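Side-chain contacts in PHOX (Pseudomonas fluorescens, PDB 4A9V), which is an alkaline phosphatase that hydrolyses phosphate monoesters, its phosphotransfer chemistry catalysed by a complex iron-calcium cofactor in a beta-propeller: residues A[277-282]-A[305-310]; A[283-288]-A[316-321]; A[389-392]-A[397-400]. All blocks are in the same frame, centred on the assembly; numbering follows the deposited sequence.

Contact 1 of 3, residues A[277-282]-A[305-310]; sequences LAETDD and DKINHR. With LI (lithium ion), chain C.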
ATOM      1  N   LEU A 277      -7.560  -9.712   0.915  1.00  6.84           N
ATOM      2  CA  LEU A 277      -8.122 -10.942   1.473  1.00  7.06           C
ATOM      3  C   LEU A 277      -9.224 -11.513   0.592  1.00  7.80           C
ATOM      4  O   LEU A 277     -10.119 -10.796   0.151  1.00  8.75           O
ATOM      5  CB  LEU A 277      -8.672 -10.682   2.876  1.00  7.58           C
ATOM      6  CG  LEU A 277      -7.719 -10.961   4.036  1.00  8.50           C
ATOM      7  CD1 LEU A 277      -7.483 -12.449   4.228  1.00  9.68           C
ATOM      8  CD2 LEU A 277      -6.411 -10.213   3.879  1.00 10.49           C
ATOM      9  N   ALA A 278      -9.231 -12.836   0.491  1.00  7.00           N
ATOM     10  CA  ALA A 278     -10.326 -13.587  -0.094  1.00  7.64           C
ATOM     11  C   ALA A 278     -10.398 -14.925   0.637  1.00  7.24           C
ATOM     12  O   ALA A 278      -9.664 -15.157   1.597  1.00  7.32           O
ATOM     13  CB  ALA A 278     -10.089 -13.784  -1.592  1.00  9.30           C
ATOM     14  N   GLU A 279     -11.265 -15.804   0.166  1.00  8.21           N
ATOM     15  CA  GLU A 279     -11.469 -17.081   0.821  1.00  8.45           C
ATOM     16  C   GLU A 279     -11.697 -18.121  -0.261  1.00  8.19           C
ATOM     17  O   GLU A 279     -12.423 -17.873  -1.222  1.00  9.38           O
ATOM     18  CB  GLU A 279     -12.683 -16.988   1.754  1.00 10.72           C
ATOM     19  CG  GLU A 279     -12.943 -18.209   2.632  1.00 12.60           C
ATOM     20  CD  GLU A 279     -14.054 -18.004   3.667  1.00 17.84           C
ATOM     21  OE1 GLU A 279     -14.621 -16.898   3.778  1.00 20.57           O
ATOM     22  OE2 GLU A 279     -14.302 -18.937   4.458  1.00 22.79           O
ATOM     23  N   THR A 280     -11.062 -19.284  -0.123  1.00  8.13           N
ATOM     24  CA  THR A 280     -11.338 -20.399  -1.031  1.00  8.60           C
ATOM     25  C   THR A 280     -12.755 -20.934  -0.810  1.00  8.60           C
ATOM     26  O   THR A 280     -13.379 -20.677   0.221  1.00  9.10           O
ATOM     27  CB  THR A 280     -10.354 -21.560  -0.824  1.00  8.26           C
ATOM     28  OG1 THR A 280     -10.616 -22.165   0.441  1.00  9.31           O
ATOM     29  CG2 THR A 280      -8.913 -21.101  -0.902  1.00  9.35           C
ATOM     30  N   ASP A 281     -13.253 -21.708  -1.764  1.00  9.65           N
ATOM     31  CA  ASP A 281     -14.566 -22.305  -1.597  1.00 10.40           C
ATOM     32  C   ASP A 281     -14.613 -23.214  -0.365  1.00 11.08           C
ATOM     33  O   ASP A 281     -15.640 -23.301   0.302  1.00 13.68           O
ATOM     34  CB  ASP A 281     -14.960 -23.094  -2.839  1.00 11.11           C
ATOM     35  CG  ASP A 281     -15.376 -22.209  -3.999  1.00 11.57           C
ATOM     36  OD1 ASP A 281     -15.293 -20.962  -3.907  1.00 13.37           O
ATOM     37  OD2 ASP A 281     -15.831 -22.773  -5.015  1.00 15.17           O
ATOM     38  N   ASP A 282     -13.496 -23.860  -0.039  1.00 11.10           N
ATOM     39  CA  ASP A 282     -13.454 -24.700   1.148  1.00 13.30           C
ATOM     40  C   ASP A 282     -12.990 -23.982   2.413  1.00 11.76           C
ATOM     41  O   ASP A 282     -12.901 -24.596   3.472  1.00 15.68           O
ATOM     42  CB  ASP A 282     -12.661 -25.994   0.903  1.00 13.56           C
ATOM     43  CG  ASP A 282     -11.155 -25.781   0.776  1.00 16.66           C
ATOM     44  OD1 ASP A 282     -10.672 -24.638   0.822  1.00 16.25           O
ATOM     45  OD2 ASP A 282     -10.446 -26.791   0.566  1.00 26.44           O
ATOM     46  N   ASP A 305      -5.056 -23.797   6.993  1.00  7.60           N
ATOM     47  CA  ASP A 305      -6.248 -24.026   7.791  1.00  8.15           C
ATOM     48  C   ASP A 305      -7.430 -23.227   7.254  1.00  7.91           C
ATOM     49  O   ASP A 305      -7.283 -22.139   6.689  1.00  8.43           O
ATOM     50  CB  ASP A 305      -5.977 -23.627   9.240  1.00  8.95           C
ATOM     51  CG  ASP A 305      -4.769 -24.331   9.819  1.00 10.12           C
ATOM     52  OD1 ASP A 305      -4.593 -25.539   9.555  1.00 11.14           O
ATOM     53  OD2 ASP A 305      -4.002 -23.677  10.560  1.00 11.30           O
ATOM     54  N   LYS A 306      -8.619 -23.758   7.494  1.00  8.53           N
ATOM     55  CA  LYS A 306      -9.841 -23.012   7.278  1.00  8.45           C
ATOM     56  C   LYS A 306      -9.946 -21.875   8.279  1.00  7.84           C
ATOM     57  O   LYS A 306      -9.583 -22.023   9.453  1.00  8.98           O
ATOM     58  CB  LYS A 306     -11.057 -23.935   7.395  1.00  9.96           C
ATOM     59  CG  LYS A 306     -11.115 -25.001   6.317  1.00 13.36           C
ATOM     60  CD  LYS A 306     -12.294 -25.933   6.518  1.00 21.40           C
ATOM     61  CE  LYS A 306     -12.351 -26.987   5.424  1.00 35.71           C
ATOM     62  NZ  LYS A 306     -11.058 -27.142   4.699  1.00 96.66           N
ATOM     63  N   ILE A 307     -10.499 -20.757   7.827  1.00  7.39           N
ATOM     64  CA  ILE A 307     -10.860 -19.675   8.725  1.00  7.72           C
ATOM     65  C   ILE A 307     -11.949 -20.151   9.670  1.00  7.62           C
ATOM     66  O   ILE A 307     -12.971 -20.682   9.237  1.00  8.92           O
ATOM     67  CB  ILE A 307     -11.386 -18.463   7.942  1.00  7.71           C
ATOM     68  CG1 ILE A 307     -10.327 -17.944   6.969  1.00  7.92           C
ATOM     69  CG2 ILE A 307     -11.855 -17.371   8.884  1.00  8.85           C
ATOM     70  CD1 ILE A 307     -10.891 -17.022   5.908  1.00  9.44           C
ATOM     71  N   ASN A 308     -11.742 -19.919  10.959  1.00  8.13           N
ATOM     72  CA  ASN A 308     -12.775 -20.153  11.949  1.00  8.25           C
ATOM     73  C   ASN A 308     -13.551 -18.859  12.164  1.00  8.06           C
ATOM     74  O   ASN A 308     -13.087 -17.955  12.856  1.00  9.11           O
ATOM     75  CB  ASN A 308     -12.137 -20.622  13.255  1.00  9.15           C
ATOM     76  CG  ASN A 308     -13.161 -21.089  14.261  1.00  9.69           C
ATOM     77  OD1 ASN A 308     -14.280 -20.579  14.298  1.00  9.56           O
ATOM     78  ND2 ASN A 308     -12.788 -22.052  15.091  1.00 11.15           N
ATOM     79  N   HIS A 309     -14.669 -18.710  11.471  1.00  7.98           N
ATOM     80  CA  HIS A 309     -15.384 -17.435  11.473  1.00  9.53           C
ATOM     81  C   HIS A 309     -15.987 -17.120  12.817  1.00 10.11           C
ATOM     82  O   HIS A 309     -16.019 -15.958  13.224  1.00 11.91           O
ATOM     83  CB  HIS A 309     -16.448 -17.409  10.388  1.00 10.17           C
ATOM     84  CG  HIS A 309     -15.886 -17.276   8.999  1.00 10.26           C
ATOM     85  ND1 HIS A 309     -15.395 -16.112   8.522  1.00 11.88           N
ATOM     86  CD2 HIS A 309     -15.657 -18.229   8.019  1.00 11.80           C
ATOM     87  CE1 HIS A 309     -14.942 -16.303   7.273  1.00 13.29           C
ATOM     88  NE2 HIS A 309     -15.078 -17.600   6.974  1.00 12.44           N
ATOM     89  N   ARG A 310     -16.447 -18.140  13.541  1.00  8.58           N
ATOM     90  CA  ARG A 310     -17.215 -17.921  14.771  1.00  9.28           C
ATOM     91  C   ARG A 310     -16.338 -17.666  15.983  1.00  9.86           C
ATOM     92  O   ARG A 310     -16.822 -17.178  17.007  1.00 12.13           O
ATOM     93  CB  ARG A 310     -18.135 -19.108  15.041  1.00  9.39           C
ATOM     94  CG  ARG A 310     -19.318 -19.140  14.106  1.00  9.04           C
ATOM     95  CD  ARG A 310     -20.017 -20.486  14.120  1.00  9.17           C
ATOM     96  NE  ARG A 310     -21.179 -20.486  13.247  1.00  9.46           N
ATOM     97  CZ  ARG A 310     -21.138 -20.581  11.925  1.00  8.91           C
ATOM     98  NH1 ARG A 310     -19.998 -20.833  11.296  1.00  9.59           N
ATOM     99  NH2 ARG A 310     -22.264 -20.458  11.236  1.00 10.06           N
TER
HETATM  100 LI    LI C 612     -15.378 -18.379   2.841  1.00 19.80          LI
HETATM  101  O   HOH W   1     -15.819 -19.243   0.472  1.00 23.64           O
HETATM  102  O   HOH W   2     -17.222 -19.143   4.357  1.00 23.81           O
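Glu279 and His309 come at each other from opposite directions in a His-carboxylate hydrogen bond, and this is the firm part of the contact. His309 donates from NE2 to Glu279 OE2 over 3.0 Å in an almost perfectly straight bond (178°). The carboxylate oxygen lies in the plane of the ring, at its edge, while the N-H reaches OE2 on its syn side from somewhat out of the carboxylate plane, the two planes being 36° apart. Glu279 gets there by holding CG opposite its backbone N (chi1 -174°) and running out fully extended. Ile307 packs against both partners: its CG2 sits over the centre of one face of the His309 ring, 3.6 Å above the plane, and its CD1 lies 4.0 Å from Glu279 CD. The ring is thus fixed by a bond at its edge and a methyl on its face. Both Glu279 oxygens are also modelled as ligands of a lithium ion, OE1 at 1.9 Å, with two waters; the ion lies improbably near the carboxylate carbon, so its exact position is doubtful.

The other end is looser and exposed. Lys306 lays its methylene chain across the carbonyl of Asp282, CE coming to 3.1 Å from that O, but Lys306 NZ stops 4.2 Å from Asp282 OD2, beyond a salt bridge. Asp282 OD1 is instead engaged by Thr280 OG1 and by Arg284 NE.

In the fold, 277-282 takes the end of edge strand 276-279 into the turn leading to strand 284-290, while the loop 305-310 comes after strand 296-303. Ile307 ties that loop in, packing on Ala285 and sharing a backbone hydrogen bond with Gly283.

Contact 2 of 3, residues A[283-288]-A[316-321]; sequences GRAVVY and RDILDH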
ATOM      1  N   GLY A 283     -12.944 -22.654   2.365  1.00  9.78           N
ATOM      2  CA  GLY A 283     -12.935 -21.848   3.578  1.00  9.82           C
ATOM      3  C   GLY A 283     -11.569 -21.385   4.069  1.00  8.59           C
ATOM      4  O   GLY A 283     -11.464 -20.859   5.174  1.00  9.76           O
ATOM      5  N   ARG A 284     -10.523 -21.579   3.271  1.00  8.79           N
ATOM      6  CA  ARG A 284      -9.182 -21.151   3.645  1.00  8.36           C
ATOM      7  C   ARG A 284      -8.939 -19.708   3.249  1.00  7.82           C
ATOM      8  O   ARG A 284      -9.544 -19.202   2.314  1.00  8.72           O
ATOM      9  CB  ARG A 284      -8.154 -22.076   2.999  1.00  8.93           C
ATOM     10  CG  ARG A 284      -8.301 -23.508   3.490  1.00 10.85           C
ATOM     11  CD  ARG A 284      -7.360 -24.480   2.806  1.00 12.68           C
ATOM     12  NE  ARG A 284      -7.597 -24.602   1.377  1.00 12.99           N
ATOM     13  CZ  ARG A 284      -6.605 -24.627   0.491  1.00 16.81           C
ATOM     14  NH1 ARG A 284      -5.354 -24.463   0.904  1.00 17.21           N
ATOM     15  NH2 ARG A 284      -6.852 -24.781  -0.797  1.00 19.98           N
ATOM     16  N   ALA A 285      -8.046 -19.043   3.973  1.00  7.26           N
ATOM     17  CA  ALA A 285      -7.719 -17.654   3.676  1.00  7.20           C
ATOM     18  C   ALA A 285      -6.822 -17.552   2.453  1.00  7.39           C
ATOM     19  O   ALA A 285      -5.911 -18.358   2.265  1.00  8.23           O
ATOM     20  CB  ALA A 285      -7.048 -17.004   4.876  1.00  7.82           C
ATOM     21  N   VAL A 286      -7.071 -16.518   1.662  1.00  6.85           N
ATOM     22  CA  VAL A 286      -6.257 -16.184   0.502  1.00  6.72           C
ATOM     23  C   VAL A 286      -5.836 -14.725   0.633  1.00  5.98           C
ATOM     24  O   VAL A 286      -6.639 -13.866   0.998  1.00  7.36           O
ATOM     25  CB  VAL A 286      -7.061 -16.397  -0.802  1.00  7.23           C
ATOM     26  CG1 VAL A 286      -6.250 -15.998  -2.024  1.00  8.10           C
ATOM     27  CG2 VAL A 286      -7.529 -17.844  -0.901  1.00  7.73           C
ATOM     28  N   VAL A 287      -4.560 -14.470   0.369  1.00  6.46           N
ATOM     29  CA  VAL A 287      -4.027 -13.110   0.410  1.00  6.57           C
ATOM     30  C   VAL A 287      -3.268 -12.826  -0.884  1.00  6.54           C
ATOM     31  O   VAL A 287      -2.232 -13.434  -1.142  1.00  6.85           O
ATOM     32  CB  VAL A 287      -3.082 -12.898   1.611  1.00  6.99           C
ATOM     33  CG1 VAL A 287      -2.708 -11.428   1.715  1.00  7.47           C
ATOM     34  CG2 VAL A 287      -3.702 -13.413   2.905  1.00  7.80           C
ATOM     35  N   TYR A 288      -3.820 -11.962  -1.734  1.00  6.28           N
ATOM     36  CA  TYR A 288      -3.129 -11.536  -2.959  1.00  6.24           C
ATOM     37  C   TYR A 288      -2.234 -10.334  -2.656  1.00  5.93           C
ATOM     38  O   TYR A 288      -2.633  -9.430  -1.918  1.00  6.81           O
ATOM     39  CB  TYR A 288      -4.140 -11.154  -4.050  1.00  6.57           C
ATOM     40  CG  TYR A 288      -5.008 -12.291  -4.534  1.00  6.52           C
ATOM     41  CD1 TYR A 288      -4.524 -13.213  -5.443  1.00  7.05           C
ATOM     42  CD2 TYR A 288      -6.340 -12.382  -4.159  1.00  7.17           C
ATOM     43  CE1 TYR A 288      -5.331 -14.224  -5.935  1.00  7.77           C
ATOM     44  CE2 TYR A 288      -7.158 -13.391  -4.640  1.00  7.36           C
ATOM     45  CZ  TYR A 288      -6.654 -14.299  -5.551  1.00  7.81           C
ATOM     46  OH  TYR A 288      -7.447 -15.308  -6.053  1.00  9.09           O
ATOM     47  N   ARG A 316      -5.294 -17.505  15.396  1.00  9.14           N
ATOM     48  CA  ARG A 316      -4.053 -16.855  15.798  1.00 10.50           C
ATOM     49  C   ARG A 316      -2.918 -17.129  14.804  1.00  9.59           C
ATOM     50  O   ARG A 316      -2.122 -16.242  14.503  1.00 13.24           O
ATOM     51  CB  ARG A 316      -3.652 -17.335  17.190  1.00 12.86           C
ATOM     52  CG  ARG A 316      -2.442 -16.625  17.771  1.00 16.50           C
ATOM     53  CD  ARG A 316      -1.962 -17.311  19.039  1.00 23.63           C
ATOM     54  NE  ARG A 316      -1.356 -18.606  18.742  1.00 27.02           N
ATOM     55  CZ  ARG A 316      -1.301 -19.626  19.596  1.00 96.73           C
ATOM     56  NH1 ARG A 316      -1.619 -19.443  20.871  1.00 47.48           N
ATOM     57  NH2 ARG A 316      -0.748 -20.772  19.217  1.00141.01           N
ATOM     58  N   ASP A 317      -2.760 -18.391  14.422  1.00 10.05           N
ATOM     59  CA  ASP A 317      -1.610 -18.812  13.631  1.00 11.39           C
ATOM     60  C   ASP A 317      -1.924 -19.029  12.156  1.00  8.69           C
ATOM     61  O   ASP A 317      -1.137 -19.658  11.448  1.00  9.79           O
ATOM     62  CB  ASP A 317      -1.006 -20.113  14.189  1.00 14.82           C
ATOM     63  CG  ASP A 317      -0.695 -20.034  15.671  1.00 16.81           C
ATOM     64  OD1 ASP A 317      -0.226 -18.970  16.130  1.00 16.17           O
ATOM     65  OD2 ASP A 317      -0.811 -21.079  16.353  1.00 21.99           O
ATOM     66  N   ILE A 318      -3.093 -18.594  11.697  1.00  7.68           N
ATOM     67  CA  ILE A 318      -3.553 -18.999  10.376  1.00  7.52           C
ATOM     68  C   ILE A 318      -2.570 -18.559   9.278  1.00  6.75           C
ATOM     69  O   ILE A 318      -2.346 -19.287   8.313  1.00  8.24           O
ATOM     70  CB  ILE A 318      -4.992 -18.514  10.088  1.00  7.54           C
ATOM     71  CG1 ILE A 318      -5.559 -19.211   8.853  1.00  8.19           C
ATOM     72  CG2 ILE A 318      -5.074 -16.999   9.962  1.00  7.61           C
ATOM     73  CD1 ILE A 318      -7.018 -18.900   8.595  1.00  9.23           C
ATOM     74  N   LEU A 319      -1.951 -17.393   9.441  1.00  6.89           N
ATOM     75  CA  LEU A 319      -1.036 -16.884   8.425  1.00  7.16           C
ATOM     76  C   LEU A 319       0.393 -17.396   8.582  1.00  7.27           C
ATOM     77  O   LEU A 319       1.277 -16.968   7.843  1.00  8.39           O
ATOM     78  CB  LEU A 319      -1.047 -15.357   8.408  1.00  7.58           C
ATOM     79  CG  LEU A 319      -2.397 -14.707   8.075  1.00  7.74           C
ATOM     80  CD1 LEU A 319      -2.254 -13.191   8.042  1.00  8.92           C
ATOM     81  CD2 LEU A 319      -2.967 -15.236   6.767  1.00  8.29           C
ATOM     82  N   ASP A 320       0.601 -18.376   9.469  1.00  7.59           N
ATOM     83  CA  ASP A 320       1.908 -19.009   9.623  1.00  7.73           C
ATOM     84  C   ASP A 320       2.072 -20.292   8.812  1.00  7.73           C
ATOM     85  O   ASP A 320       3.179 -20.833   8.747  1.00  8.85           O
ATOM     86  CB  ASP A 320       2.206 -19.316  11.092  1.00  8.66           C
ATOM     87  CG  ASP A 320       2.573 -18.080  11.894  1.00  9.47           C
ATOM     88  OD1 ASP A 320       2.906 -17.024  11.309  1.00 10.19           O
ATOM     89  OD2 ASP A 320       2.605 -18.206  13.134  1.00 11.47           O
ATOM     90  N   HIS A 321       0.986 -20.798   8.236  1.00  8.00           N
ATOM     91  CA  HIS A 321       1.011 -22.097   7.568  1.00  8.57           C
ATOM     92  C   HIS A 321       0.219 -21.992   6.308  1.00  7.72           C
ATOM     93  O   HIS A 321      -0.899 -21.482   6.313  1.00  8.16           O
ATOM     94  CB  HIS A 321       0.405 -23.176   8.467  1.00  9.32           C
ATOM     95  CG  HIS A 321       1.015 -23.239   9.839  1.00 10.80           C
ATOM     96  ND1 HIS A 321       2.225 -23.783  10.066  1.00 12.13           N
ATOM     97  CD2 HIS A 321       0.591 -22.697  11.046  1.00 11.77           C
ATOM     98  CE1 HIS A 321       2.540 -23.636  11.366  1.00 13.75           C
ATOM     99  NE2 HIS A 321       1.548 -22.957  11.961  1.00 14.48           N
TER
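None of the flat groups of the two segments takes part where Ala285 and Val287 meet Ile318 and Leu319; they lie well off to the sides of this apolar patch, facing other neighbours. On the strand side, Tyr288 has Val286 CG1 over one face, 3.8 Å above the plane and offset toward the rim, and makes an edge-to-face pair with Trp432. On the loop side, the His321 ring has Asp320 CB over one face, again toward the rim. The Arg316 guanidinium meets the Asp317 carboxylate at its edge, side-on, with one nitrogen to each oxygen: NE reaches OD1 at 2.9 Å in a straight bond (179°), and NH2 reaches OD2.

The contact itself is two methyl-to-methyl touches. Ile318, with CG1 opposite its backbone N (chi1 -167°) and the chain extended, sets CD1 4.2 Å from Ala285 CB. One residue on, Leu319 brings CD2 to 4.3 Å from Val287 CG2. Ile318 and Leu319 belong to a short 3-10 turn, whose backbone is closed by Asp320 N bonding to Asp317 O at 2.9 Å.

Directional bonds serve each partner separately: Ala285 N to Ser303 OG on the strand, the Asp320 carboxylate to Arg264 and Ser152 on the turn. With all four touching residues buried and no hydrogen bond between the segments, the chemistry is consistent with attachment by van der Waals contact and burial of apolar surface.

Contact 3 of 3, residues A[389-392]-A[397-400]; sequences IVVS and QVYC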
ATOM      1  N   ILE A 389      -4.146  -4.361  -4.811  1.00  5.97           N
ATOM      2  CA  ILE A 389      -5.047  -5.398  -5.296  1.00  5.95           C
ATOM      3  C   ILE A 389      -6.331  -5.356  -4.476  1.00  6.11           C
ATOM      4  O   ILE A 389      -6.289  -5.177  -3.249  1.00  6.52           O
ATOM      5  CB  ILE A 389      -4.377  -6.786  -5.180  1.00  6.48           C
ATOM      6  CG1 ILE A 389      -3.096  -6.812  -6.019  1.00  6.40           C
ATOM      7  CG2 ILE A 389      -5.334  -7.882  -5.626  1.00  7.18           C
ATOM      8  CD1 ILE A 389      -2.236  -8.043  -5.820  1.00  7.33           C
ATOM      9  N   VAL A 390      -7.471  -5.541  -5.145  1.00  5.83           N
ATOM     10  CA  VAL A 390      -8.747  -5.668  -4.445  1.00  6.59           C
ATOM     11  C   VAL A 390      -9.551  -6.803  -5.068  1.00  6.31           C
ATOM     12  O   VAL A 390      -9.355  -7.164  -6.230  1.00  7.30           O
ATOM     13  CB  VAL A 390      -9.583  -4.359  -4.479  1.00  7.22           C
ATOM     14  CG1 VAL A 390      -8.909  -3.271  -3.658  1.00  8.18           C
ATOM     15  CG2 VAL A 390      -9.843  -3.910  -5.912  1.00  7.25           C
ATOM     16  N   VAL A 391     -10.480  -7.325  -4.288  1.00  6.68           N
ATOM     17  CA  VAL A 391     -11.341  -8.422  -4.691  1.00  6.85           C
ATOM     18  C   VAL A 391     -12.788  -7.918  -4.647  1.00  6.84           C
ATOM     19  O   VAL A 391     -13.248  -7.429  -3.615  1.00  7.92           O
ATOM     20  CB  VAL A 391     -11.171  -9.618  -3.724  1.00  7.46           C
ATOM     21  CG1 VAL A 391     -12.103 -10.751  -4.117  1.00  9.26           C
ATOM     22  CG2 VAL A 391      -9.723 -10.095  -3.706  1.00  8.84           C
ATOM     23  N   SER A 392     -13.522  -8.033  -5.745  1.00  7.24           N
ATOM     24  CA  SER A 392     -14.907  -7.570  -5.751  1.00  7.41           C
ATOM     25  C   SER A 392     -15.724  -8.335  -4.723  1.00  7.62           C
ATOM     26  O   SER A 392     -15.766  -9.557  -4.763  1.00  8.37           O
ATOM     27  CB  SER A 392     -15.536  -7.781  -7.114  1.00  7.94           C
ATOM     28  OG  SER A 392     -16.931  -7.594  -7.027  1.00  9.38           O
ATOM     29  N   GLN A 397     -13.968 -11.097  -8.586  0.50  7.92           N
ATOM     30  CA  GLN A 397     -12.918 -10.784  -9.548  0.50  6.55           C
ATOM     31  C   GLN A 397     -11.882  -9.853  -8.931  0.50  6.54           C
ATOM     32  O   GLN A 397     -12.192  -9.041  -8.050  0.50  5.45           O
ATOM     33  CB  GLN A 397     -13.505 -10.182 -10.826  0.50  6.17           C
ATOM     34  CG  GLN A 397     -14.330 -11.176 -11.637  0.50  7.86           C
ATOM     35  CD  GLN A 397     -14.535 -10.748 -13.078  0.50  9.42           C
ATOM     36  OE1 GLN A 397     -13.639 -10.878 -13.908  0.50  9.75           O
ATOM     37  NE2 GLN A 397     -15.672 -10.126 -13.349  0.50 15.86           N
ATOM     38  N   VAL A 398     -10.635 -10.038  -9.340  1.00  6.63           N
ATOM     39  CA  VAL A 398      -9.513  -9.437  -8.644  1.00  6.48           C
ATOM     40  C   VAL A 398      -8.909  -8.369  -9.563  1.00  6.71           C
ATOM     41  O   VAL A 398      -8.767  -8.591 -10.765  1.00  7.65           O
ATOM     42  CB  VAL A 398      -8.456 -10.514  -8.309  1.00  6.66           C
ATOM     43  CG1 VAL A 398      -7.365  -9.939  -7.432  1.00  7.04           C
ATOM     44  CG2 VAL A 398      -9.119 -11.702  -7.626  1.00  7.90           C
ATOM     45  N   TYR A 399      -8.574  -7.211  -8.992  1.00  6.00           N
ATOM     46  CA  TYR A 399      -8.078  -6.059  -9.744  1.00  6.29           C
ATOM     47  C   TYR A 399      -6.758  -5.617  -9.138  1.00  6.23           C
ATOM     48  O   TYR A 399      -6.618  -5.586  -7.912  1.00  7.15           O
ATOM     49  CB  TYR A 399      -9.076  -4.898  -9.662  1.00  6.78           C
ATOM     50  CG  TYR A 399     -10.426  -5.194 -10.269  1.00  6.82           C
ATOM     51  CD1 TYR A 399     -11.318  -6.061  -9.648  1.00  7.11           C
ATOM     52  CD2 TYR A 399     -10.825  -4.589 -11.449  1.00  7.36           C
ATOM     53  CE1 TYR A 399     -12.526  -6.389 -10.234  1.00  7.47           C
ATOM     54  CE2 TYR A 399     -12.043  -4.879 -12.023  1.00  7.92           C
ATOM     55  CZ  TYR A 399     -12.894  -5.779 -11.421  1.00  7.66           C
ATOM     56  OH  TYR A 399     -14.071  -6.098 -12.047  1.00  8.98           O
ATOM     57  N   CYS A 400      -5.791  -5.283  -9.988  1.00  6.41           N
ATOM     58  CA  CYS A 400      -4.453  -4.912  -9.555  1.00  6.38           C
ATOM     59  C   CYS A 400      -3.982  -3.743 -10.410  1.00  6.22           C
ATOM     60  O   CYS A 400      -3.983  -3.826 -11.641  1.00  7.07           O
ATOM     61  CB  CYS A 400      -3.504  -6.098  -9.768  1.00  7.80           C
ATOM     62  SG  CYS A 400      -1.797  -5.820  -9.249  1.00  8.78           S
TER
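Val390 and Tyr399 form the hydrogen-bonded pair at the middle of this antiparallel hairpin: Val390 N gives to Tyr399 O at 2.9 Å, and Tyr399 N returns the bond to Val390 O. Nearer the turn, Ser392 N donates to Gln397 O over 2.8 Å, nearly straight at 172°.

CA-H...O contacts supplement these bonds. Ile389 CA lies 3.1 Å from Tyr399 O, and Val398 CA lies 3.3 Å from Val390 O, so each carbonyl of the central pair receives a C-H beside its N-H.

Apolar packing differs on the two faces. On the Ile389 face, the two branches of that residue divide the work: CG2, opposite its own backbone N, presses diagonally on Val398 CG1 at 3.4 Å, tighter than usual for two carbons, while CG1 runs alongside the Cys400 sulfur, 3.6 Å from SG. Cut back to an alanine, this position would probably leave Val398 CG1 and Cys400 SG without their partners and open a gap against Tyr288, which packs on Ile389. On the other face Val390 CG2 meets Tyr399 CB at 4.0 Å; the Tyr399 ring continues to Phe483, edge-to-face, and its hydroxyl bonds Arg431.

Ser392 OG accepts from the backbone N of Lys394 and Asp395, which follow it in the connecting turn. This is a beta hairpin of strands 386-391 and 398-402, continued antiparallel by 428-434 and 443-451, as in the up-and-down blades of a beta-propeller; its first strand also carries Glu387, a ligand of the iron-calcium cofactor.

How the contacts relate
Contact 1 is a surface contact, whereas contacts 2 and 3 are buried, and their chemistry follows. Contact 1 relies on a charged and polar pairing with a little packing beside it, contact 2 on methyl groups alone, contact 3 on backbone bonds within a sheet with packing on both faces. Contacts 1 and 2 work on the same elements: neighbouring strands 276-279 and 284-290 each receive part of the long connection between strands 296-303 and 322-329, and the centres of the two contacts lie about 8 Å apart. Contact 3 lies within a hairpin farther along the same sheet, reached from contact 2 through Tyr288, which packs on Ile389, Val391 and Val398, and from contact 1 where Leu277 O approaches Val391.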